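PDB 5HMA: probable membrane transporter protein MamO from Magnetospirillum magneticum, which promotes magnetite nucleation in the magnetosome by binding transition metals and activates the protease MamE, though its own trypsin-like domain is probably not a working protease. Local coordinates for residues Ser48-Val51 with Gly56-Arg59; Val10-Gly15 with Val34-His39; Pro21-Ala26 with Leu38-Lys43. One frame throughout, in Å; residues are numbered along the deposited sequence.

Contact 1: residues Ser48-Val51 with Gly56-Arg59; sequences SVQV and GIRR
Arg59 lies alongside Gln50, the two side chains pointing the same way, and reaches along to Ser48 two residues further back on the facing strand. The guanidinium and amide planes are only 20° apart, and Gln50 NE2 sits over one guanidinium face, 3.3 Å from Arg59 NE and offset toward the rim. Both nitrogens are donors, so this is a layered contact without a bond between them; the amide instead uses NE2 on the carbonyl of Ala19. At the guanidinium edge Arg59 NE donates to Ser48 OG (3.1 Å), which lies 18° out of the guanidinium plane. The aliphatic part of Arg59 is straight until chi3, where a turn to 71° brings NE round to the serine hydroxyl, while NH2 goes on to the carbonyl of Gly16. The backbones form the loop end of an antiparallel beta hairpin joining strands 47-51 and 58-68 of the six-stranded barrel. Val51 and Arg58 are its hydrogen-bonded pair, with Val51 N to Arg58 O and Arg58 N to Val51 O both 2.8 Å; Gln50 and Arg59 form the adjacent non-hydrogen-bonded pair. A CA-H...O contact from Arg59 CA to Val49 O (3.3 Å) lies beyond that pair. Ile57 crosses Gln50 at a slant further toward the turn, its CG2 branch 3.6 Å from Gln50 OE1 and also touching CB. An alanine in place of Arg59 would probably leave Ser48 OG and the Gly16 carbonyl without their arginine donors, NE and NH2, and uncover one side of the Gln50 amide. On the opposite face, Val51 packs on Phe84 and Met78, whereas the Arg58 guanidinium forms a long, weak ion pair with Glu82.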
# COMPACT_ATOMS: atom_id res chain seq x y z
N SER A 48 -12.25 3.87 -6.64
CA SER A 48 -11.55 4.60 -7.68
C SER A 48 -10.09 4.72 -7.27
O SER A 48 -9.78 4.97 -6.10
CB SER A 48 -12.18 5.97 -7.91
OG SER A 48 -11.46 6.70 -8.90
N VAL A 49 -9.20 4.51 -8.22
CA VAL A 49 -7.78 4.60 -7.95
C VAL A 49 -7.25 5.88 -8.58
O VAL A 49 -7.59 6.20 -9.72
CB VAL A 49 -7.03 3.37 -8.49
CG1 VAL A 49 -5.49 3.58 -8.37
CG2 VAL A 49 -7.48 2.13 -7.73
N GLN A 50 -6.44 6.62 -7.83
CA GLN A 50 -5.93 7.89 -8.32
C GLN A 50 -4.45 7.77 -8.63
O GLN A 50 -3.65 7.43 -7.77
CB GLN A 50 -6.19 9.01 -7.30
CG GLN A 50 -7.61 8.90 -6.71
CD GLN A 50 -8.29 10.24 -6.51
OE1 GLN A 50 -7.73 11.30 -6.81
NE2 GLN A 50 -9.52 10.19 -5.99
N VAL A 51 -4.12 8.04 -9.89
CA VAL A 51 -2.79 7.80 -10.44
C VAL A 51 -2.18 9.11 -10.86
O VAL A 51 -2.82 9.92 -11.52
CB VAL A 51 -2.87 6.82 -11.65
CG1 VAL A 51 -1.47 6.59 -12.26
CG2 VAL A 51 -3.56 5.50 -11.24
N GLY A 56 -1.27 15.53 -14.49
CA GLY A 56 -2.11 15.59 -13.31
C GLY A 56 -2.77 14.26 -12.99
O GLY A 56 -2.59 13.27 -13.72
N ILE A 57 -3.52 14.23 -11.88
CA ILE A 57 -4.15 13.02 -11.39
C ILE A 57 -5.17 12.46 -12.39
O ILE A 57 -6.03 13.19 -12.87
CB ILE A 57 -4.83 13.26 -10.04
CG1 ILE A 57 -3.80 13.63 -8.97
CG2 ILE A 57 -5.60 12.03 -9.61
CD1 ILE A 57 -2.90 12.45 -8.56
N ARG A 58 -5.05 11.17 -12.70
CA ARG A 58 -6.06 10.45 -13.46
C ARG A 58 -6.73 9.39 -12.60
O ARG A 58 -6.07 8.73 -11.79
CB ARG A 58 -5.46 9.81 -14.72
CG ARG A 58 -5.19 10.84 -15.80
CD ARG A 58 -4.99 10.21 -17.16
NE ARG A 58 -6.10 9.34 -17.55
CZ ARG A 58 -6.08 8.59 -18.65
NH1 ARG A 58 -5.01 8.63 -19.44
NH2 ARG A 58 -7.11 7.81 -18.96
N ARG A 59 -8.03 9.23 -12.76
CA ARG A 59 -8.76 8.27 -11.94
C ARG A 59 -9.20 7.08 -12.76
O ARG A 59 -9.57 7.23 -13.92
CB ARG A 59 -9.97 8.93 -11.27
CG ARG A 59 -9.52 9.96 -10.26
CD ARG A 59 -10.67 10.65 -9.60
NE ARG A 59 -11.40 9.78 -8.69
CZ ARG A 59 -12.44 10.19 -7.97
NH1 ARG A 59 -12.83 11.46 -8.08
NH2 ARG A 59 -13.08 9.36 -7.16

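Contact 2: residues Val10-Gly15 with Val34-His39; sequences VGVGGG and VITTLH
This is a small, wholly buried side-chain contact inside the N-terminal beta barrel, made between two strands that are not neighbours in the sheet. Val10 and Val12 on strand 9-13 meet Val34 and Thr36 on strand 33-37, with strand 23-29 lying between them in the sheet order. The two outer strands run in the same sense, each being antiparallel to the one in the middle, and Val10 comes level with Val34, Val12 with Thr36. With CA atoms of Val10 and Val34 8.4 Å apart, no backbone bond is possible, and the side chains alone close the distance. Val10 CG2 touches Val34 CG1 at 4.0 Å, methyl to methyl, the two side chains crossing at a slant. Val34 presents CG1 because that methyl is turned opposite its backbone N (chi1 170°), whereas Val10 uses the methyl lodged between its N and carbonyl carbon. One step along, Val12 CG2 approaches Thr36 OG1 to 4.0 Å, a van der Waals contact only. The threonine hydroxyl is engaged by the middle strand instead: Thr36 OG1 is hydrogen-bonded to Ser24 O, which satisfies a buried polar group and fixes its rotation while the valine methyl lies against it. Ile35, between the two inward residues, points away and packs on Leu75, as the alternation of a strand requires. Around the four, the barrel interior is filled from several directions. Val49 and Val51 of strand 47-51 flank Val10, Met78 and Leu76 of strand 73-78 pack on Val34 and Thr36 respectively, and Val41 of the short helix 38-41 reaches both Val12 and Thr36 where strand 33-37 gives way to that helix.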
# COMPACT_ATOMS: atom_id res chain seq x y z
N VAL A 10 -0.21 4.96 -5.51
CA VAL A 10 -1.51 5.51 -5.91
C VAL A 10 -2.34 5.87 -4.69
O VAL A 10 -2.06 5.43 -3.57
CB VAL A 10 -2.31 4.53 -6.79
CG1 VAL A 10 -1.62 4.27 -8.13
CG2 VAL A 10 -2.60 3.22 -6.04
N GLY A 11 -3.38 6.67 -4.92
CA GLY A 11 -4.38 6.91 -3.90
C GLY A 11 -5.57 5.98 -4.16
O GLY A 11 -5.87 5.68 -5.31
N VAL A 12 -6.23 5.54 -3.10
CA VAL A 12 -7.42 4.71 -3.23
C VAL A 12 -8.58 5.36 -2.48
O VAL A 12 -8.40 5.87 -1.38
CB VAL A 12 -7.15 3.28 -2.69
CG1 VAL A 12 -8.41 2.45 -2.78
CG2 VAL A 12 -6.00 2.62 -3.46
N GLY A 13 -9.78 5.34 -3.07
CA GLY A 13 -10.95 5.89 -2.40
C GLY A 13 -12.25 5.53 -3.10
O GLY A 13 -12.26 4.66 -3.97
N GLY A 14 -13.34 6.19 -2.70
CA GLY A 14 -14.65 5.94 -3.26
C GLY A 14 -14.76 6.51 -4.67
O GLY A 14 -13.82 7.14 -5.15
N GLY A 15 -15.90 6.32 -5.32
CA GLY A 15 -16.05 6.77 -6.69
C GLY A 15 -16.57 8.18 -6.91
O GLY A 15 -16.72 8.60 -8.07
N VAL A 34 -3.36 -3.50 -8.35
CA VAL A 34 -3.04 -2.64 -7.22
C VAL A 34 -3.23 -3.42 -5.94
O VAL A 34 -4.27 -4.06 -5.74
CB VAL A 34 -3.92 -1.37 -7.19
CG1 VAL A 34 -3.73 -0.59 -5.88
CG2 VAL A 34 -3.65 -0.49 -8.41
N ILE A 35 -2.23 -3.38 -5.06
CA ILE A 35 -2.37 -3.91 -3.71
C ILE A 35 -2.68 -2.76 -2.75
O ILE A 35 -2.05 -1.70 -2.82
CB ILE A 35 -1.11 -4.64 -3.24
CG1 ILE A 35 -0.91 -5.93 -4.05
CG2 ILE A 35 -1.23 -4.99 -1.77
CD1 ILE A 35 -1.87 -7.02 -3.64
N THR A 36 -3.65 -2.97 -1.87
CA THR A 36 -3.97 -1.96 -0.87
C THR A 36 -4.48 -2.68 0.38
O THR A 36 -4.53 -3.92 0.39
CB THR A 36 -5.01 -0.94 -1.42
OG1 THR A 36 -5.13 0.15 -0.50
CG2 THR A 36 -6.37 -1.61 -1.62
N THR A 37 -4.81 -1.94 1.43
CA THR A 37 -5.31 -2.54 2.68
C THR A 37 -6.79 -2.86 2.55
O THR A 37 -7.56 -2.05 2.04
CB THR A 37 -5.10 -1.61 3.89
OG1 THR A 37 -5.14 -0.24 3.45
CG2 THR A 37 -3.77 -1.90 4.58
N LEU A 38 -7.19 -4.05 3.01
CA LEU A 38 -8.57 -4.51 2.85
C LEU A 38 -9.58 -3.62 3.59
O LEU A 38 -10.59 -3.22 3.01
CB LEU A 38 -8.69 -5.96 3.32
CG LEU A 38 -10.09 -6.59 3.22
CD1 LEU A 38 -10.64 -6.44 1.81
CD2 LEU A 38 -10.08 -8.06 3.63
N HIS A 39 -9.31 -3.28 4.85
CA HIS A 39 -10.25 -2.45 5.63
C HIS A 39 -10.47 -1.07 4.99
O HIS A 39 -11.46 -0.41 5.28
CB HIS A 39 -9.77 -2.28 7.08
CG HIS A 39 -8.62 -1.32 7.24
ND1 HIS A 39 -7.30 -1.72 7.24
CD2 HIS A 39 -8.61 0.02 7.42
CE1 HIS A 39 -6.53 -0.66 7.41
NE2 HIS A 39 -7.30 0.41 7.52

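Contact 3: residues Pro21-Ala26 with Leu38-Lys43; sequences PVASGA and LHSVSK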
# COMPACT_ATOMS: atom_id res chain seq x y z
N PRO A 21 -8.40 10.35 -2.24
CA PRO A 21 -7.89 9.14 -1.57
C PRO A 21 -8.16 9.15 -0.07
O PRO A 21 -7.97 10.20 0.56
CB PRO A 21 -6.38 9.19 -1.84
CG PRO A 21 -6.25 10.02 -3.10
CD PRO A 21 -7.38 10.99 -3.10
N VAL A 22 -8.61 8.02 0.48
CA VAL A 22 -8.70 7.81 1.93
C VAL A 22 -7.61 6.83 2.35
O VAL A 22 -7.44 6.54 3.53
CB VAL A 22 -10.07 7.28 2.35
CG1 VAL A 22 -11.18 8.22 1.87
CG2 VAL A 22 -10.28 5.86 1.81
N ALA A 23 -6.90 6.29 1.37
CA ALA A 23 -5.76 5.42 1.61
C ALA A 23 -4.85 5.44 0.40
O ALA A 23 -5.18 6.04 -0.63
CB ALA A 23 -6.20 3.99 1.93
N SER A 24 -3.72 4.76 0.52
CA SER A 24 -2.76 4.63 -0.56
C SER A 24 -2.78 3.19 -1.05
O SER A 24 -3.50 2.35 -0.50
CB SER A 24 -1.36 5.01 -0.10
OG SER A 24 -1.33 6.35 0.36
N GLY A 25 -1.97 2.92 -2.07
CA GLY A 25 -1.92 1.61 -2.71
C GLY A 25 -0.67 1.52 -3.57
O GLY A 25 -0.03 2.54 -3.84
N ALA A 26 -0.33 0.30 -3.98
CA ALA A 26 0.90 0.04 -4.76
C ALA A 26 0.54 -0.67 -6.06
O ALA A 26 -0.14 -1.69 -6.04
CB ALA A 26 1.89 -0.82 -3.93
N LEU A 38 -7.19 -4.05 3.01
CA LEU A 38 -8.57 -4.51 2.85
C LEU A 38 -9.58 -3.62 3.59
O LEU A 38 -10.59 -3.22 3.01
CB LEU A 38 -8.69 -5.96 3.32
CG LEU A 38 -10.09 -6.59 3.22
CD1 LEU A 38 -10.64 -6.44 1.81
CD2 LEU A 38 -10.08 -8.06 3.63
N HIS A 39 -9.31 -3.28 4.85
CA HIS A 39 -10.25 -2.45 5.63
C HIS A 39 -10.47 -1.07 4.99
O HIS A 39 -11.46 -0.41 5.28
CB HIS A 39 -9.77 -2.28 7.08
CG HIS A 39 -8.62 -1.32 7.24
ND1 HIS A 39 -7.30 -1.72 7.24
CD2 HIS A 39 -8.61 0.02 7.42
CE1 HIS A 39 -6.53 -0.66 7.41
NE2 HIS A 39 -7.30 0.41 7.52
N SER A 40 -9.57 -0.64 4.12
CA SER A 40 -9.70 0.66 3.49
C SER A 40 -10.73 0.67 2.36
O SER A 40 -11.27 1.72 2.01
CB SER A 40 -8.35 1.14 2.93
OG SER A 40 -7.39 1.21 3.96
N VAL A 41 -11.01 -0.49 1.77
CA VAL A 41 -11.86 -0.53 0.59
C VAL A 41 -13.12 -1.37 0.78
O VAL A 41 -14.08 -1.22 0.03
CB VAL A 41 -11.09 -1.03 -0.63
CG1 VAL A 41 -9.97 -0.07 -0.97
CG2 VAL A 41 -10.54 -2.44 -0.38
N SER A 42 -13.11 -2.25 1.78
CA SER A 42 -14.16 -3.28 1.88
C SER A 42 -15.57 -2.72 2.08
O SER A 42 -16.56 -3.42 1.87
CB SER A 42 -13.83 -4.23 3.03
OG SER A 42 -13.80 -3.53 4.25
N LYS A 43 -15.67 -1.46 2.48
CA LYS A 43 -16.99 -0.88 2.73
C LYS A 43 -17.32 0.25 1.76
O LYS A 43 -18.36 0.90 1.88
CB LYS A 43 -17.09 -0.41 4.19
CG LYS A 43 -16.92 -1.56 5.19
CD LYS A 43 -17.14 -1.12 6.63
CE LYS A 43 -17.26 -2.32 7.58
NZ LYS A 43 -16.07 -3.23 7.53
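Ala23, in an extended stretch of strand 23-29, faces Ser40 in a single weakly bonded helical turn, the two CA atoms 6.5 Å apart. Within the turn Leu38 O accepts from both Val41 N and Ser42 N. The contact is small and rests on the serine side chain: Ala23 CB lies 3.6 Å from Ser40 OG and 3.7 Å from Ser40 CB, so the methyl sits against the whole CH2-OH group and not against the oxygen alone. No hydrogen bond crosses here. The hydroxyl, placed beside its own backbone N with chi1 at -59°, is hydrogen-bonded to Thr37 OG1 at the head of the turn, and it also stands over one face of the His39 ring, toward the rim. Val22 adds a looser touch, its CG2 reaching 4.3 Å from Ser40 O. Both Val22 and Ala23 can turn a side chain toward the helix because they form a classic beta bulge opposite Val12: the near-helical backbone at Val22 breaks the usual alternation, which resumes with Ser24 pointing away. Ser24 OG bonds to Glu146 O and Arg106 N, beyond the barrel. The turn that Ser40 belongs to carries His39, whose ND1 is hydrogen-bonded to Asp72 and whose ring touches Thr148. This layout matches the His-Asp-Ser catalytic triad of trypsin-like proteases, with threonine followed by Gly-Gly-Pro where the nucleophilic serine would be expected, consistent with a protease domain that has lost its activity.

In the fold
All three contacts belong to the first, six-stranded antiparallel barrel of the protease-like domain. Contacts 2 and 3 nearly coincide, with centres about 3 Å apart; they share Leu38 and His39, both use helix 38-41, and they end on the same part of the chain. Contact 1 follows both along the chain, its centre about 11 Å from the centre of contact 2 and 14 Å from that of contact 3. Its strand 47-51 pairs with strand 9-13, Gln50 N lying 2.7 Å from Gly11 O, and this pairing closes the barrel. The hairpin is thereby connected, through strand 9-13, to the helical turn bearing the triad-like histidine.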